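Local atomic coordinates of glutaredoxin family protein (Xanthomonas campestris, PDB entry 1TTZ), a protein that is of unknown function but belongs to the glutaredoxin-like branch of the thioredoxin superfamily, and so may take part in thiol-disulfide redox chemistry. Residues Gln16-Ala26 and Trp61-Leu72. Numbering follows the deposited sequence.
Sequences QAVEALAQARA and WPFDAPRLRAWL
Ala24 and Ala65 bring the backbones of Gln16-Ala26 and Trp61-Leu72 to a CA-CA distance of 4.7 Å, where helices 16-23 and 65-72 cross at -63° with their axes 8.8 Å apart at closest approach. Both helices of this glutaredoxin-like, thioredoxin-type fold lie against the same sheet, since Leu21 and Leu68 each also touch Leu51 of strand 50-52. The small side chains at the crossing are consistent with the short approach: Ala24 CB sits 3.6 Å from Ala65 O and also meets Leu68 CG. With its CG anti to the backbone N (chi1 173°), Leu68 brings CD2 to the backbone of helix 16-23, 3.3 Å from Ala20 O, and against Leu21 CD2. Farther back along helix 16-23 the partners are aromatic. Ala20 CB lies at the edge of the Phe63 ring, Ala17 CB comes obliquely to Phe63 CZ at 3.8 Å, and Trp61 CE3 stands over the centre of one Phe63 face. The Trp61 indole in turn meets Gln16, whose CB is 3.5 Å from Trp61 CH2, with amide and ring planes 58° apart. The polar part of the contact lies at a Schellman motif: Arg25 has positive phi, and Ala26 N bonds back to Leu21 O and, weakly, Arg25 N to Ala22 O. Asp73 pairs with Arg69 NH1, while bends at chi2 and chi3 bring the guanidinium to the Ala24 carbonyl, with Leu72 CD1 against one of its faces. NE and NH2 of Arg69 then grip one acceptor side-on, Ala24 O, which lies nearly in the guanidinium plane, 3.1 Å from NE and 2.8 Å from NH2.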
loop_
_atom_site.group_PDB
_atom_site.type_symbol
_atom_site.label_atom_id
_atom_site.label_comp_id
_atom_site.label_asym_id
_atom_site.label_seq_id
_atom_site.Cartn_x
_atom_site.Cartn_y
_atom_site.Cartn_z
ATOM N N GLN A 16 -0.021 -4.603 8.815
ATOM C CA GLN A 16 -1.315 -3.984 9.086
ATOM C C GLN A 16 -1.986 -3.516 7.798
ATOM O O GLN A 16 -3.211 -3.538 7.687
ATOM C CB GLN A 16 -1.163 -2.791 10.026
ATOM C CG GLN A 16 -0.714 -3.133 11.433
ATOM C CD GLN A 16 -0.619 -1.894 12.313
ATOM O OE1 GLN A 16 -1.600 -1.475 12.930
ATOM N NE2 GLN A 16 0.559 -1.290 12.351
ATOM N N ALA A 17 -1.182 -3.077 6.829
ATOM C CA ALA A 17 -1.729 -2.629 5.552
ATOM C C ALA A 17 -2.367 -3.844 4.885
ATOM O O ALA A 17 -3.440 -3.757 4.298
ATOM C CB ALA A 17 -0.629 -2.064 4.670
ATOM N N VAL A 18 -1.699 -4.984 4.989
ATOM C CA VAL A 18 -2.219 -6.207 4.402
ATOM C C VAL A 18 -3.612 -6.515 4.965
ATOM O O VAL A 18 -4.515 -6.901 4.223
ATOM C CB VAL A 18 -1.272 -7.396 4.681
ATOM C CG1 VAL A 18 -1.886 -8.695 4.159
ATOM C CG2 VAL A 18 0.077 -7.144 4.013
ATOM N N GLU A 19 -3.787 -6.331 6.274
ATOM C CA GLU A 19 -5.075 -6.592 6.907
ATOM C C GLU A 19 -6.108 -5.554 6.484
ATOM O O GLU A 19 -7.295 -5.867 6.359
ATOM C CB GLU A 19 -4.942 -6.593 8.432
ATOM C CG GLU A 19 -3.895 -7.561 8.956
ATOM C CD GLU A 19 -4.087 -7.915 10.424
ATOM O OE1 GLU A 19 -4.346 -7.007 11.242
ATOM O OE2 GLU A 19 -3.965 -9.111 10.763
ATOM N N ALA A 20 -5.661 -4.319 6.269
ATOM C CA ALA A 20 -6.563 -3.255 5.848
ATOM C C ALA A 20 -7.123 -3.603 4.468
ATOM O O ALA A 20 -8.287 -3.340 4.180
ATOM C CB ALA A 20 -5.822 -1.928 5.796
ATOM N N LEU A 21 -6.283 -4.187 3.616
ATOM C CA LEU A 21 -6.715 -4.582 2.282
ATOM C C LEU A 21 -7.790 -5.654 2.359
ATOM O O LEU A 21 -8.711 -5.673 1.552
ATOM C CB LEU A 21 -5.522 -5.093 1.471
ATOM C CG LEU A 21 -4.610 -3.951 1.010
ATOM C CD1 LEU A 21 -3.211 -4.465 0.745
ATOM C CD2 LEU A 21 -5.215 -3.301 -0.226
ATOM N N ALA A 22 -7.668 -6.546 3.335
ATOM C CA ALA A 22 -8.639 -7.624 3.512
ATOM C C ALA A 22 -9.946 -7.098 4.085
ATOM O O ALA A 22 -11.028 -7.438 3.602
ATOM C CB ALA A 22 -8.070 -8.702 4.438
ATOM N N GLN A 23 -9.848 -6.260 5.113
ATOM C CA GLN A 23 -11.039 -5.718 5.755
ATOM C C GLN A 23 -11.819 -4.736 4.891
ATOM O O GLN A 23 -13.046 -4.709 4.938
ATOM C CB GLN A 23 -10.674 -5.083 7.105
ATOM C CG GLN A 23 -10.195 -6.118 8.138
ATOM C CD GLN A 23 -10.117 -5.559 9.549
ATOM O OE1 GLN A 23 -9.399 -4.598 9.808
ATOM N NE2 GLN A 23 -10.852 -6.174 10.475
ATOM N N ALA A 24 -11.111 -3.926 4.110
ATOM C CA ALA A 24 -11.768 -2.973 3.225
ATOM C C ALA A 24 -12.240 -3.727 1.985
ATOM O O ALA A 24 -12.910 -3.167 1.119
ATOM C CB ALA A 24 -10.797 -1.869 2.823
ATOM N N ARG A 25 -11.882 -5.006 1.915
ATOM C CA ARG A 25 -12.243 -5.852 0.787
ATOM C C ARG A 25 -11.767 -5.224 -0.516
ATOM O O ARG A 25 -12.502 -5.158 -1.505
ATOM C CB ARG A 25 -13.758 -6.088 0.747
ATOM C CG ARG A 25 -14.278 -6.901 1.934
ATOM C CD ARG A 25 -13.692 -8.316 1.969
ATOM N NE ARG A 25 -14.190 -9.165 0.886
ATOM C CZ ARG A 25 -13.938 -10.468 0.768
ATOM N NH1 ARG A 25 -13.188 -11.097 1.665
ATOM N NH2 ARG A 25 -14.446 -11.147 -0.250
ATOM N N ALA A 26 -10.534 -4.731 -0.497
ATOM C CA ALA A 26 -9.956 -4.146 -1.686
ATOM C C ALA A 26 -9.825 -5.366 -2.583
ATOM O O ALA A 26 -9.758 -6.492 -2.090
ATOM C CB ALA A 26 -8.594 -3.556 -1.374
ATOM N N TRP A 61 0.647 5.220 4.360
ATOM C CA TRP A 61 0.283 4.828 5.710
ATOM C C TRP A 61 0.327 6.108 6.552
ATOM O O TRP A 61 1.122 7.009 6.275
ATOM C CB TRP A 61 1.297 3.818 6.244
ATOM C CG TRP A 61 0.936 3.310 7.599
ATOM C CD1 TRP A 61 1.455 3.711 8.794
ATOM C CD2 TRP A 61 -0.053 2.322 7.898
ATOM N NE1 TRP A 61 0.845 3.028 9.825
ATOM C CE2 TRP A 61 -0.086 2.168 9.299
ATOM C CE3 TRP A 61 -0.921 1.551 7.113
ATOM C CZ2 TRP A 61 -0.953 1.269 9.934
ATOM C CZ3 TRP A 61 -1.787 0.658 7.746
ATOM C CH2 TRP A 61 -1.795 0.526 9.139
ATOM N N PRO A 62 -0.519 6.213 7.590
ATOM C CA PRO A 62 -1.510 5.238 8.043
ATOM C C PRO A 62 -2.862 5.317 7.339
ATOM O O PRO A 62 -3.288 6.377 6.879
ATOM C CB PRO A 62 -1.651 5.578 9.516
ATOM C CG PRO A 62 -1.620 7.075 9.476
ATOM C CD PRO A 62 -0.450 7.351 8.531
ATOM N N PHE A 63 -3.523 4.171 7.266
ATOM C CA PHE A 63 -4.855 4.077 6.699
ATOM C C PHE A 63 -5.595 2.874 7.265
ATOM O O PHE A 63 -5.061 1.766 7.301
ATOM C CB PHE A 63 -4.834 4.008 5.161
ATOM C CG PHE A 63 -3.879 2.986 4.580
ATOM C CD1 PHE A 63 -2.667 3.395 4.022
ATOM C CD2 PHE A 63 -4.230 1.635 4.512
ATOM C CE1 PHE A 63 -1.818 2.476 3.394
ATOM C CE2 PHE A 63 -3.390 0.703 3.888
ATOM C CZ PHE A 63 -2.181 1.126 3.325
ATOM N N ASP A 64 -6.813 3.105 7.742
ATOM C CA ASP A 64 -7.632 2.023 8.272
ATOM C C ASP A 64 -8.610 1.590 7.180
ATOM O O ASP A 64 -8.624 2.174 6.091
ATOM C CB ASP A 64 -8.394 2.475 9.521
ATOM C CG ASP A 64 -9.176 3.754 9.300
ATOM O OD1 ASP A 64 -9.554 4.028 8.141
ATOM O OD2 ASP A 64 -9.421 4.478 10.292
ATOM N N ALA A 65 -9.425 0.580 7.471
ATOM C CA ALA A 65 -10.387 0.067 6.501
ATOM C C ALA A 65 -11.264 1.141 5.861
ATOM O O ALA A 65 -11.413 1.178 4.640
ATOM C CB ALA A 65 -11.261 -0.999 7.145
ATOM N N PRO A 66 -11.868 2.028 6.672
ATOM C CA PRO A 66 -12.706 3.053 6.044
ATOM C C PRO A 66 -11.969 4.044 5.134
ATOM O O PRO A 66 -12.508 4.474 4.114
ATOM C CB PRO A 66 -13.384 3.732 7.239
ATOM C CG PRO A 66 -12.454 3.475 8.377
ATOM C CD PRO A 66 -12.009 2.057 8.137
ATOM N N ARG A 67 -10.742 4.409 5.494
ATOM C CA ARG A 67 -9.983 5.346 4.679
ATOM C C ARG A 67 -9.589 4.672 3.374
ATOM O O ARG A 67 -9.638 5.272 2.301
ATOM C CB ARG A 67 -8.722 5.811 5.412
ATOM C CG ARG A 67 -8.006 6.932 4.675
ATOM C CD ARG A 67 -6.647 7.272 5.277
ATOM N NE ARG A 67 -6.068 8.410 4.568
ATOM C CZ ARG A 67 -4.779 8.552 4.280
ATOM N NH1 ARG A 67 -3.899 7.625 4.638
ATOM N NH2 ARG A 67 -4.370 9.623 3.610
ATOM N N LEU A 68 -9.197 3.410 3.478
ATOM C CA LEU A 68 -8.799 2.652 2.310
ATOM C C LEU A 68 -9.980 2.466 1.362
ATOM O O LEU A 68 -9.890 2.774 0.175
ATOM C CB LEU A 68 -8.233 1.296 2.747
ATOM C CG LEU A 68 -7.923 0.285 1.642
ATOM C CD1 LEU A 68 -7.149 0.965 0.535
ATOM C CD2 LEU A 68 -7.126 -0.886 2.227
ATOM N N ARG A 69 -11.088 1.961 1.893
ATOM C CA ARG A 69 -12.283 1.741 1.088
ATOM C C ARG A 69 -12.748 3.044 0.439
ATOM O O ARG A 69 -13.177 3.046 -0.715
ATOM C CB ARG A 69 -13.391 1.123 1.957
ATOM C CG ARG A 69 -14.785 1.079 1.324
ATOM C CD ARG A 69 -14.769 0.634 -0.137
ATOM N NE ARG A 69 -14.175 -0.682 -0.323
ATOM C CZ ARG A 69 -13.850 -1.192 -1.508
ATOM N NH1 ARG A 69 -14.062 -0.495 -2.621
ATOM N NH2 ARG A 69 -13.302 -2.397 -1.580
ATOM N N ALA A 70 -12.644 4.152 1.166
ATOM C CA ALA A 70 -13.049 5.447 0.621
ATOM C C ALA A 70 -12.087 5.886 -0.488
ATOM O O ALA A 70 -12.505 6.418 -1.515
ATOM C CB ALA A 70 -13.091 6.505 1.732
ATOM N N TRP A 71 -10.795 5.666 -0.277
ATOM C CA TRP A 71 -9.802 6.044 -1.270
ATOM C C TRP A 71 -10.097 5.308 -2.570
ATOM O O TRP A 71 -10.100 5.901 -3.645
ATOM C CB TRP A 71 -8.404 5.695 -0.767
ATOM C CG TRP A 71 -7.316 5.951 -1.763
ATOM C CD1 TRP A 71 -6.848 7.163 -2.180
ATOM C CD2 TRP A 71 -6.543 4.963 -2.449
ATOM N NE1 TRP A 71 -5.826 6.990 -3.085
ATOM C CE2 TRP A 71 -5.620 5.644 -3.267
ATOM C CE3 TRP A 71 -6.540 3.561 -2.448
ATOM C CZ2 TRP A 71 -4.698 4.970 -4.080
ATOM C CZ3 TRP A 71 -5.621 2.888 -3.255
ATOM C CH2 TRP A 71 -4.715 3.596 -4.058
ATOM N N LEU A 72 -10.355 4.012 -2.460
ATOM C CA LEU A 72 -10.671 3.196 -3.627
ATOM C C LEU A 72 -11.919 3.713 -4.351
ATOM O O LEU A 72 -11.924 3.862 -5.574
ATOM C CB LEU A 72 -10.907 1.749 -3.205
ATOM C CG LEU A 72 -9.703 0.996 -2.651
ATOM C CD1 LEU A 72 -10.158 -0.336 -2.086
ATOM C CD2 LEU A 72 -8.678 0.792 -3.756
#